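Local coordinates for protein GTP binding regulator (Thermotoga maritima, PDB 1VR8) that is of unknown function but adopts a fold similar to that of the Ran-binding protein Mog1p, which suggests, without proving, a role as a GTP-binding regulator, at residues F24-R29 against V130-R135; G97-V102 against I108-R113; W116-E121 against R135-M140. All blocks are in the same frame, centred on the assembly; numbering follows the deposited sequence.

The three contacts show how a curved antiparallel sheet and its helices are tied together, here in a Mog1p-like fold. Contact 2 pairs neighbouring strands 96-103 and 106-113; the next strand, 116-122, continues the sheet and supplies contact 3. Contacts 1 and 3 both draw on helix 126-138, and their centres lie about 8 Å apart. Contact 2 is about 11 Å from contact 3 and about 17 Å from contact 1, centre to centre. Along the chain, contact 1 joins a loop near the N-terminus to the last helix, spanning all of contact 2, while its segments alternate with those of contact 3. That helix therefore meets the sheet and the early loop through different flanks.

Contact 1: F24-R29 against V130-R135; sequences FVLETR and VKHVYR
His132 reaches from helix 126-138 to the loop after helix 19-24 and grips it by a backbone oxygen. Its CB leaves the helix toward the loop, and chi1 of 172° sets CG opposite the backbone N, which carries the imidazole outward from the helix. CD2 passes 3.7 Å from Leu26 O, while CE1 lies 3.6 Å from the methyl CG2 of Thr28, which approaches from the opposite direction and stands obliquely to the ring. At the tip, NE2 donates a hydrogen bond of 2.8 Å to Leu26 O. The N-H...O angle is 160°, the oxygen sits close to the imidazole plane, and the donor is tilted modestly from the carbonyl plane. The other ring nitrogen, ND1, bonds a glycerol, and Tyr31 stacks on the ring, so polar partners and a stacking neighbour together would restrict its rotation.

Apolar packing runs beside this bond. Leu26 CD1 meets Val133 CG2 at 4.0 Å, and Leu26 CD2 lies at the same distance from Val133 CA, so the leucine fork rests against the helix backbone as well as a side chain. Leu26 is also the third residue of a type I beta turn from Phe24 to Glu27. A histidine-to-carbonyl bond and a buried leucine thereby join a beta turn to the C-terminal helix of this Mog1p-like fold.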
loop_
_atom_site.group_PDB
_atom_site.type_symbol
_atom_site.label_atom_id
_atom_site.label_comp_id
_atom_site.label_asym_id
_atom_site.label_seq_id
_atom_site.Cartn_x
_atom_site.Cartn_y
_atom_site.Cartn_z
ATOM N N PHE A 24 -6.053 -1.766 -10.408
ATOM C CA PHE A 24 -6.937 -2.661 -11.151
ATOM C C PHE A 24 -6.329 -4.031 -11.387
ATOM O O PHE A 24 -7.038 -5.032 -11.427
ATOM C CB PHE A 24 -7.345 -2.037 -12.485
ATOM C CG PHE A 24 -8.141 -0.751 -12.346
ATOM C CD1 PHE A 24 -9.286 -0.706 -11.582
ATOM C CD2 PHE A 24 -7.756 0.397 -13.026
ATOM C CE1 PHE A 24 -10.019 0.464 -11.436
ATOM C CE2 PHE A 24 -8.500 1.599 -12.890
ATOM C CZ PHE A 24 -9.624 1.615 -12.097
ATOM N N VAL A 25 -5.001 -4.104 -11.479
ATOM C CA VAL A 25 -4.343 -5.390 -11.695
ATOM C C VAL A 25 -4.461 -6.347 -10.486
ATOM O O VAL A 25 -4.232 -7.543 -10.588
ATOM C CB VAL A 25 -2.854 -5.144 -12.090
ATOM C CG1 VAL A 25 -2.057 -4.756 -10.901
ATOM C CG2 VAL A 25 -2.275 -6.314 -12.804
ATOM N N LEU A 26 -4.849 -5.805 -9.332
ATOM C CA LEU A 26 -4.960 -6.625 -8.116
ATOM C C LEU A 26 -6.270 -7.389 -8.004
ATOM O O LEU A 26 -6.410 -8.259 -7.148
ATOM C CB LEU A 26 -4.809 -5.749 -6.881
ATOM C CG LEU A 26 -3.477 -5.030 -6.818
ATOM C CD1 LEU A 26 -3.502 -4.055 -5.668
ATOM C CD2 LEU A 26 -2.358 -6.044 -6.677
ATOM N N GLU A 27 -7.253 -7.060 -8.829
ATOM C CA GLU A 27 -8.545 -7.683 -8.714
ATOM C C GLU A 27 -8.460 -9.171 -9.123
ATOM O O GLU A 27 -7.753 -9.547 -10.063
ATOM C CB GLU A 27 -9.599 -6.853 -9.512
ATOM C CG GLU A 27 -10.981 -7.314 -9.296
ATOM C CD GLU A 27 -12.029 -6.350 -9.804
ATOM O OE1 GLU A 27 -11.747 -5.591 -10.797
ATOM O OE2 GLU A 27 -13.138 -6.417 -9.244
ATOM N N THR A 28 -9.147 -10.048 -8.387
ATOM C CA THR A 28 -9.329 -11.427 -8.796
ATOM C C THR A 28 -10.746 -11.798 -8.378
ATOM O O THR A 28 -11.456 -10.980 -7.795
ATOM C CB THR A 28 -8.365 -12.417 -8.099
ATOM O OG1 THR A 28 -8.717 -12.533 -6.725
ATOM C CG2 THR A 28 -6.899 -11.994 -8.195
ATOM N N ARG A 29 -11.143 -13.038 -8.615
ATOM C CA ARG A 29 -12.453 -13.473 -8.131
ATOM C C ARG A 29 -12.546 -13.446 -6.601
ATOM O O ARG A 29 -13.635 -13.365 -6.077
ATOM C CB ARG A 29 -12.803 -14.862 -8.678
ATOM C CG ARG A 29 -12.130 -16.023 -7.960
ATOM N N VAL A 130 -1.962 -8.185 1.669
ATOM C CA VAL A 130 -0.598 -7.664 1.409
ATOM C C VAL A 130 0.205 -8.709 0.645
ATOM O O VAL A 130 0.858 -8.371 -0.339
ATOM C CB VAL A 130 0.125 -7.292 2.711
ATOM C CG1 VAL A 130 1.582 -6.994 2.452
ATOM C CG2 VAL A 130 -0.531 -6.037 3.318
ATOM N N LYS A 131 0.119 -9.970 1.053
ATOM C CA LYS A 131 0.838 -11.048 0.384
ATOM C C LYS A 131 0.403 -11.185 -1.079
ATOM O O LYS A 131 1.215 -11.409 -1.970
ATOM C CB LYS A 131 0.654 -12.377 1.114
ATOM C CG LYS A 131 1.626 -13.448 0.705
ATOM C CD LYS A 131 3.098 -12.958 0.743
ATOM C CE LYS A 131 4.101 -14.130 0.816
ATOM N NZ LYS A 131 5.552 -13.720 0.795
ATOM N N HIS A 132 -0.897 -11.049 -1.310
ATOM C CA HIS A 132 -1.431 -10.991 -2.684
ATOM C C HIS A 132 -0.785 -9.850 -3.491
ATOM O O HIS A 132 -0.313 -10.055 -4.611
ATOM C CB HIS A 132 -2.952 -10.858 -2.670
ATOM C CG HIS A 132 -3.547 -10.595 -4.029
ATOM N ND1 HIS A 132 -3.492 -11.503 -5.061
ATOM C CD2 HIS A 132 -4.217 -9.525 -4.507
ATOM C CE1 HIS A 132 -4.092 -10.997 -6.127
ATOM N NE2 HIS A 132 -4.549 -9.798 -5.817
ATOM N N VAL A 133 -0.793 -8.647 -2.933
ATOM C CA VAL A 133 -0.203 -7.493 -3.590
ATOM C C VAL A 133 1.280 -7.764 -3.898
ATOM O O VAL A 133 1.750 -7.536 -5.016
ATOM C CB VAL A 133 -0.331 -6.227 -2.731
ATOM C CG1 VAL A 133 0.415 -5.094 -3.356
ATOM C CG2 VAL A 133 -1.815 -5.838 -2.495
ATOM N N TYR A 134 2.014 -8.268 -2.908
ATOM C CA TYR A 134 3.408 -8.664 -3.124
ATOM C C TYR A 134 3.590 -9.616 -4.325
ATOM O O TYR A 134 4.473 -9.436 -5.162
ATOM C CB TYR A 134 3.929 -9.379 -1.862
ATOM C CG TYR A 134 4.255 -8.500 -0.671
ATOM C CD1 TYR A 134 4.038 -7.126 -0.655
ATOM C CD2 TYR A 134 4.770 -9.094 0.474
ATOM C CE1 TYR A 134 4.386 -6.362 0.474
ATOM C CE2 TYR A 134 5.094 -8.351 1.588
ATOM C CZ TYR A 134 4.904 -7.013 1.586
ATOM O OH TYR A 134 5.250 -6.329 2.728
ATOM N N ARG A 135 2.792 -10.670 -4.345
ATOM C CA ARG A 135 2.861 -11.679 -5.385
ATOM C C ARG A 135 2.536 -11.120 -6.784
ATOM O O ARG A 135 3.227 -11.456 -7.765
ATOM C CB ARG A 135 1.979 -12.843 -5.007
ATOM C CG ARG A 135 2.629 -13.626 -3.869
ATOM C CD ARG A 135 1.761 -14.692 -3.316
ATOM N NE ARG A 135 2.526 -15.547 -2.411
ATOM C CZ ARG A 135 1.972 -16.376 -1.537
ATOM N NH1 ARG A 135 0.644 -16.432 -1.396
ATOM N NH2 ARG A 135 2.740 -17.139 -0.785
#

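Contact 2: G97-V102 against I108-R113; sequences GKFSTV and IVAWWR. With AZI (azide ion), chain B.
Phe99 and Ala110 face each other as a hydrogen-bonded antiparallel pair, and the alanine methyl lies over one face of the phenyl ring. With chi1 of 69°, Phe99 CG sits between the backbone N and the carbonyl carbon, which swings the ring across toward the partner strand. Ala110 CB consequently makes a CH-pi contact 3.7 Å from the centroid of the Phe99 ring, displaced toward the rim with CZ beneath it. Thr101 and Ile108 point the same way and lie side by side, Thr101 CG2 touching Ile108 CB at 3.8 Å. Gly97 pairs with Trp112 in the same register, and the indole of Trp112 leans back toward it, CD1 coming 3.4 Å from Gly97 N, obliquely to the ring.

Lys98, Ser100, Val109 and Trp111 project from the other face. The extended Lys98 chain crosses Val109 at an angle, its CE 3.8 Å from Val109 CG1, and its amino group continues to Tyr134 and a glycerol. Ser100 OG donates a 2.9 Å hydrogen bond to N1 of an azide ion, probably a crystallisation additive. Between the two faces, six backbone hydrogen bonds join the strands, from the 2.8 Å bond of Thr101 N to Ile108 O to the longer Gly97 N to Trp112 O.

This beta hairpin is flanked by strands 88-92 and 116-122. Helix 71-79 covers Phe99 and Trp112 on one face, and helix 126-138 packs against Val109 and Trp111 on the other.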
loop_
_atom_site.group_PDB
_atom_site.type_symbol
_atom_site.label_atom_id
_atom_site.label_comp_id
_atom_site.label_asym_id
_atom_site.label_seq_id
_atom_site.Cartn_x
_atom_site.Cartn_y
_atom_site.Cartn_z
ATOM N N GLY A 97 11.089 1.308 3.056
ATOM C CA GLY A 97 10.597 1.178 4.403
ATOM C C GLY A 97 9.276 0.449 4.460
ATOM O O GLY A 97 8.511 0.436 3.483
ATOM N N LYS A 98 9.013 -0.148 5.616
ATOM C CA LYS A 98 7.772 -0.814 5.890
ATOM C C LYS A 98 7.465 -0.661 7.378
ATOM O O LYS A 98 8.350 -0.835 8.207
ATOM C CB LYS A 98 7.887 -2.302 5.561
ATOM C CG LYS A 98 6.607 -3.083 5.849
ATOM C CD LYS A 98 6.808 -4.583 5.580
ATOM C CE LYS A 98 5.527 -5.362 5.850
ATOM N NZ LYS A 98 5.629 -6.825 5.519
ATOM N N PHE A 99 6.225 -0.318 7.703
ATOM C CA PHE A 99 5.746 -0.435 9.071
ATOM C C PHE A 99 4.442 -1.184 9.143
ATOM O O PHE A 99 3.684 -1.238 8.177
ATOM C CB PHE A 99 5.691 0.910 9.820
ATOM C CG PHE A 99 4.627 1.873 9.332
ATOM C CD1 PHE A 99 3.274 1.711 9.700
ATOM C CD2 PHE A 99 4.977 2.999 8.603
ATOM C CE1 PHE A 99 2.300 2.638 9.275
ATOM C CE2 PHE A 99 4.013 3.935 8.182
ATOM C CZ PHE A 99 2.675 3.749 8.516
ATOM N N SER A 100 4.213 -1.791 10.299
ATOM C CA SER A 100 2.947 -2.423 10.640
ATOM C C SER A 100 2.466 -1.924 11.983
ATOM O O SER A 100 3.251 -1.804 12.940
ATOM C CB SER A 100 3.099 -3.942 10.712
ATOM O OG SER A 100 3.507 -4.444 9.443
ATOM N N THR A 101 1.166 -1.681 12.089
ATOM C CA THR A 101 0.602 -1.217 13.333
ATOM C C THR A 101 -0.874 -1.622 13.419
ATOM O O THR A 101 -1.414 -2.269 12.515
ATOM C CB THR A 101 0.799 0.323 13.473
ATOM O OG1 THR A 101 0.414 0.747 14.778
ATOM C CG2 THR A 101 0.027 1.081 12.417
ATOM N N VAL A 102 -1.489 -1.248 14.518
ATOM C CA VAL A 102 -2.903 -1.542 14.747
ATOM C C VAL A 102 -3.556 -0.283 15.297
ATOM O O VAL A 102 -3.022 0.304 16.202
ATOM C CB VAL A 102 -3.053 -2.675 15.784
ATOM C CG1 VAL A 102 -4.518 -3.020 15.949
ATOM C CG2 VAL A 102 -2.297 -3.885 15.323
ATOM N N ILE A 108 -2.817 -2.077 9.977
ATOM C CA ILE A 108 -2.318 -1.159 8.966
ATOM C C ILE A 108 -0.877 -1.559 8.628
ATOM O O ILE A 108 -0.027 -1.697 9.515
ATOM C CB ILE A 108 -2.315 0.275 9.485
ATOM C CG1 ILE A 108 -3.747 0.731 9.878
ATOM C CG2 ILE A 108 -1.734 1.216 8.456
ATOM C CD1 ILE A 108 -3.767 1.954 10.724
ATOM N N VAL A 109 -0.630 -1.751 7.345
ATOM C CA VAL A 109 0.703 -2.035 6.836
ATOM C C VAL A 109 1.031 -1.029 5.726
ATOM O O VAL A 109 0.257 -0.860 4.771
ATOM C CB VAL A 109 0.765 -3.464 6.298
ATOM C CG1 VAL A 109 2.109 -3.762 5.701
ATOM C CG2 VAL A 109 0.403 -4.501 7.379
ATOM N N ALA A 110 2.161 -0.337 5.840
ATOM C CA ALA A 110 2.484 0.730 4.896
ATOM C C ALA A 110 3.934 0.554 4.460
ATOM O O ALA A 110 4.805 0.390 5.319
ATOM C CB ALA A 110 2.307 2.078 5.534
ATOM N N TRP A 111 4.184 0.625 3.151
ATOM C CA TRP A 111 5.557 0.481 2.661
ATOM C C TRP A 111 5.804 1.392 1.470
ATOM O O TRP A 111 4.866 1.790 0.763
ATOM C CB TRP A 111 5.872 -0.992 2.338
ATOM C CG TRP A 111 5.219 -1.602 1.129
ATOM C CD1 TRP A 111 5.773 -1.744 -0.098
ATOM C CD2 TRP A 111 3.875 -2.137 1.019
ATOM N NE1 TRP A 111 4.888 -2.325 -0.956
ATOM C CE2 TRP A 111 3.714 -2.576 -0.302
ATOM C CE3 TRP A 111 2.802 -2.259 1.898
ATOM C CZ2 TRP A 111 2.542 -3.172 -0.747
ATOM C CZ3 TRP A 111 1.636 -2.842 1.450
ATOM C CH2 TRP A 111 1.513 -3.282 0.143
ATOM N N TRP A 112 7.072 1.753 1.298
ATOM C CA TRP A 112 7.503 2.573 0.182
ATOM C C TRP A 112 8.780 1.983 -0.408
ATOM O O TRP A 112 9.575 1.338 0.293
ATOM C CB TRP A 112 7.693 4.055 0.558
ATOM C CG TRP A 112 9.039 4.345 1.142
ATOM C CD1 TRP A 112 9.425 4.181 2.442
ATOM C CD2 TRP A 112 10.210 4.710 0.420
ATOM N NE1 TRP A 112 10.742 4.467 2.579
ATOM C CE2 TRP A 112 11.259 4.811 1.354
ATOM C CE3 TRP A 112 10.468 5.023 -0.911
ATOM C CZ2 TRP A 112 12.560 5.181 0.990
ATOM C CZ3 TRP A 112 11.767 5.399 -1.271
ATOM C CH2 TRP A 112 12.799 5.448 -0.330
ATOM N N ARG A 113 8.937 2.211 -1.704
ATOM C CA ARG A 113 10.161 1.921 -2.421
ATOM C C ARG A 113 10.077 2.632 -3.763
ATOM O O ARG A 113 8.992 2.764 -4.340
ATOM C CB ARG A 113 10.366 0.425 -2.585
ATOM C CG ARG A 113 11.784 0.036 -3.070
ATOM C CD ARG A 113 11.979 -1.487 -2.980
ATOM N NE ARG A 113 13.340 -1.935 -3.311
ATOM C CZ ARG A 113 13.825 -2.087 -4.547
ATOM N NH1 ARG A 113 13.071 -1.820 -5.607
ATOM N NH2 ARG A 113 15.072 -2.505 -4.737
HETATM N N1 AZI B . 6.341 -4.918 9.716
HETATM N N2 AZI B . 7.338 -4.311 9.703
HETATM N N3 AZI B . 8.354 -3.736 9.673
#

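Contact 3: W116-E121 against R135-M140; sequences WLFIVE and RVYEEM
Phe118 and Tyr137 meet where helix 126-138 packs on strand 116-122, a helix-on-sheet contact in the antiparallel core of a Mog1p-like fold. The interaction across these segments is aromatic and apolar. Both side chains point toward each other from opposite directions, one rising from the strand and the other descending from the helix. Their ring centroids are 5.2 Å apart and their planes make 42°, so the rings meet obliquely. In Tyr137, chi1 of -65° sets CG opposite the carbonyl carbon, directing the phenol toward the sheet and bringing its CE2 side against the outer end of the phenylalanine ring.

Polar bonding is directed elsewhere. Tyr137 OH is hydrogen-bonded to Ala22 O of helix 19-24, which satisfies this buried hydroxyl and ties the helix to a second element while its ring packs on the strand. Phe118 pairs through its backbone with Trp111, while Leu117 and Ile119 bond to Tyr66 and Tyr64 of strand 59-67.

Further packing surrounds the pair: Trp111, Val65 and Pro13 touch Phe118. The junction narrows at the phenylalanine tip, where Phe118 CZ lies 3.4 Å from Tyr137 CE2, and Phe118 CE1 is likewise 3.4 Å from Tyr137 OH.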
loop_
_atom_site.group_PDB
_atom_site.type_symbol
_atom_site.label_atom_id
_atom_site.label_comp_id
_atom_site.label_asym_id
_atom_site.label_seq_id
_atom_site.Cartn_x
_atom_site.Cartn_y
_atom_site.Cartn_z
ATOM N N TRP A 116 6.843 4.661 -5.224
ATOM C CA TRP A 116 5.572 4.109 -4.800
ATOM C C TRP A 116 5.461 4.074 -3.284
ATOM O O TRP A 116 6.424 3.757 -2.576
ATOM C CB TRP A 116 5.414 2.663 -5.317
ATOM C CG TRP A 116 5.289 2.581 -6.813
ATOM C CD1 TRP A 116 6.278 2.290 -7.728
ATOM C CD2 TRP A 116 4.112 2.815 -7.568
ATOM N NE1 TRP A 116 5.785 2.355 -8.993
ATOM C CE2 TRP A 116 4.457 2.687 -8.933
ATOM C CE3 TRP A 116 2.798 3.145 -7.232
ATOM C CZ2 TRP A 116 3.520 2.832 -9.957
ATOM C CZ3 TRP A 116 1.877 3.281 -8.241
ATOM C CH2 TRP A 116 2.243 3.137 -9.595
ATOM N N LEU A 117 4.256 4.344 -2.802
ATOM C CA LEU A 117 3.895 4.180 -1.395
ATOM C C LEU A 117 2.535 3.503 -1.359
ATOM O O LEU A 117 1.613 3.951 -2.031
ATOM C CB LEU A 117 3.838 5.528 -0.704
ATOM C CG LEU A 117 3.069 5.621 0.618
ATOM C CD1 LEU A 117 3.670 4.783 1.695
ATOM C CD2 LEU A 117 3.016 7.084 1.022
ATOM N N PHE A 118 2.427 2.437 -0.574
ATOM C CA PHE A 118 1.156 1.697 -0.371
ATOM C C PHE A 118 0.805 1.654 1.091
ATOM O O PHE A 118 1.698 1.521 1.937
ATOM C CB PHE A 118 1.310 0.259 -0.880
ATOM C CG PHE A 118 1.506 0.173 -2.378
ATOM C CD1 PHE A 118 0.409 0.243 -3.225
ATOM C CD2 PHE A 118 2.755 0.104 -2.924
ATOM C CE1 PHE A 118 0.563 0.201 -4.582
ATOM C CE2 PHE A 118 2.927 0.084 -4.304
ATOM C CZ PHE A 118 1.826 0.130 -5.124
ATOM N N ILE A 119 -0.489 1.719 1.392
ATOM C CA ILE A 119 -0.982 1.444 2.721
ATOM C C ILE A 119 -2.130 0.452 2.548
ATOM O O ILE A 119 -3.048 0.673 1.724
ATOM C CB ILE A 119 -1.532 2.691 3.439
ATOM C CG1 ILE A 119 -0.507 3.850 3.434
ATOM C CG2 ILE A 119 -1.930 2.291 4.871
ATOM C CD1 ILE A 119 -1.119 5.178 3.788
ATOM N N VAL A 120 -2.089 -0.631 3.308
ATOM C CA VAL A 120 -3.208 -1.552 3.364
ATOM C C VAL A 120 -3.779 -1.542 4.776
ATOM O O VAL A 120 -3.042 -1.678 5.764
ATOM C CB VAL A 120 -2.780 -2.970 2.991
ATOM C CG1 VAL A 120 -3.941 -3.966 3.122
ATOM C CG2 VAL A 120 -2.282 -2.994 1.600
ATOM N N GLU A 121 -5.087 -1.376 4.884
ATOM C CA GLU A 121 -5.735 -1.373 6.185
ATOM C C GLU A 121 -7.039 -2.126 6.174
ATOM O O GLU A 121 -7.736 -2.193 5.166
ATOM C CB GLU A 121 -5.901 0.042 6.750
ATOM C CG GLU A 121 -6.756 0.951 6.008
ATOM C CD GLU A 121 -7.013 2.312 6.723
ATOM O OE1 GLU A 121 -6.126 2.749 7.496
ATOM O OE2 GLU A 121 -8.097 2.921 6.434
ATOM N N ARG A 135 2.792 -10.670 -4.345
ATOM C CA ARG A 135 2.861 -11.679 -5.385
ATOM C C ARG A 135 2.536 -11.120 -6.784
ATOM O O ARG A 135 3.227 -11.456 -7.765
ATOM C CB ARG A 135 1.979 -12.843 -5.007
ATOM C CG ARG A 135 2.629 -13.626 -3.869
ATOM C CD ARG A 135 1.761 -14.692 -3.316
ATOM N NE ARG A 135 2.526 -15.547 -2.411
ATOM C CZ ARG A 135 1.972 -16.376 -1.537
ATOM N NH1 ARG A 135 0.644 -16.432 -1.396
ATOM N NH2 ARG A 135 2.740 -17.139 -0.785
ATOM N N VAL A 136 1.544 -10.239 -6.876
ATOM C CA VAL A 136 1.193 -9.679 -8.197
ATOM C C VAL A 136 2.324 -8.771 -8.694
ATOM O O VAL A 136 2.788 -8.894 -9.830
ATOM C CB VAL A 136 -0.138 -8.930 -8.136
ATOM C CG1 VAL A 136 -0.420 -8.200 -9.427
ATOM C CG2 VAL A 136 -1.256 -9.905 -7.803
ATOM N N TYR A 137 2.793 -7.886 -7.822
ATOM C CA TYR A 137 3.850 -6.946 -8.218
ATOM C C TYR A 137 5.185 -7.639 -8.456
ATOM O O TYR A 137 5.939 -7.255 -9.331
ATOM C CB TYR A 137 3.988 -5.819 -7.207
ATOM C CG TYR A 137 2.771 -4.890 -7.087
ATOM C CD1 TYR A 137 1.800 -4.783 -8.100
ATOM C CD2 TYR A 137 2.634 -4.070 -5.965
ATOM C CE1 TYR A 137 0.715 -3.896 -7.966
ATOM C CE2 TYR A 137 1.589 -3.175 -5.846
ATOM C CZ TYR A 137 0.620 -3.114 -6.841
ATOM O OH TYR A 137 -0.432 -2.242 -6.717
ATOM N N GLU A 138 5.481 -8.673 -7.682
ATOM C CA GLU A 138 6.761 -9.374 -7.824
ATOM C C GLU A 138 6.932 -9.962 -9.224
ATOM O O GLU A 138 8.067 -10.085 -9.730
ATOM C CB GLU A 138 6.870 -10.466 -6.760
ATOM C CG GLU A 138 8.131 -11.308 -6.823
ATOM C CD GLU A 138 9.362 -10.609 -6.295
ATOM O OE1 GLU A 138 9.237 -9.471 -5.804
ATOM O OE2 GLU A 138 10.457 -11.201 -6.401
ATOM N N GLU A 139 5.830 -10.356 -9.866
ATOM C CA GLU A 139 5.924 -10.939 -11.202
ATOM C C GLU A 139 6.321 -9.925 -12.274
ATOM O O GLU A 139 6.758 -10.302 -13.364
ATOM C CB GLU A 139 4.585 -11.557 -11.597
ATOM C CG GLU A 139 4.226 -12.822 -10.834
HETATM N N MSE A 140 6.146 -8.643 -11.983
HETATM C CA MSE A 140 6.406 -7.587 -12.962
HETATM C C MSE A 140 7.903 -7.361 -13.055
HETATM O O MSE A 140 8.615 -7.516 -12.068
HETATM C CB MSE A 140 5.672 -6.314 -12.554
HETATM C CG MSE A 140 4.202 -6.532 -12.402
HETATM SE SE MSE A 140 3.332 -4.832 -11.932
HETATM C CE MSE A 140 1.525 -5.541 -11.802
#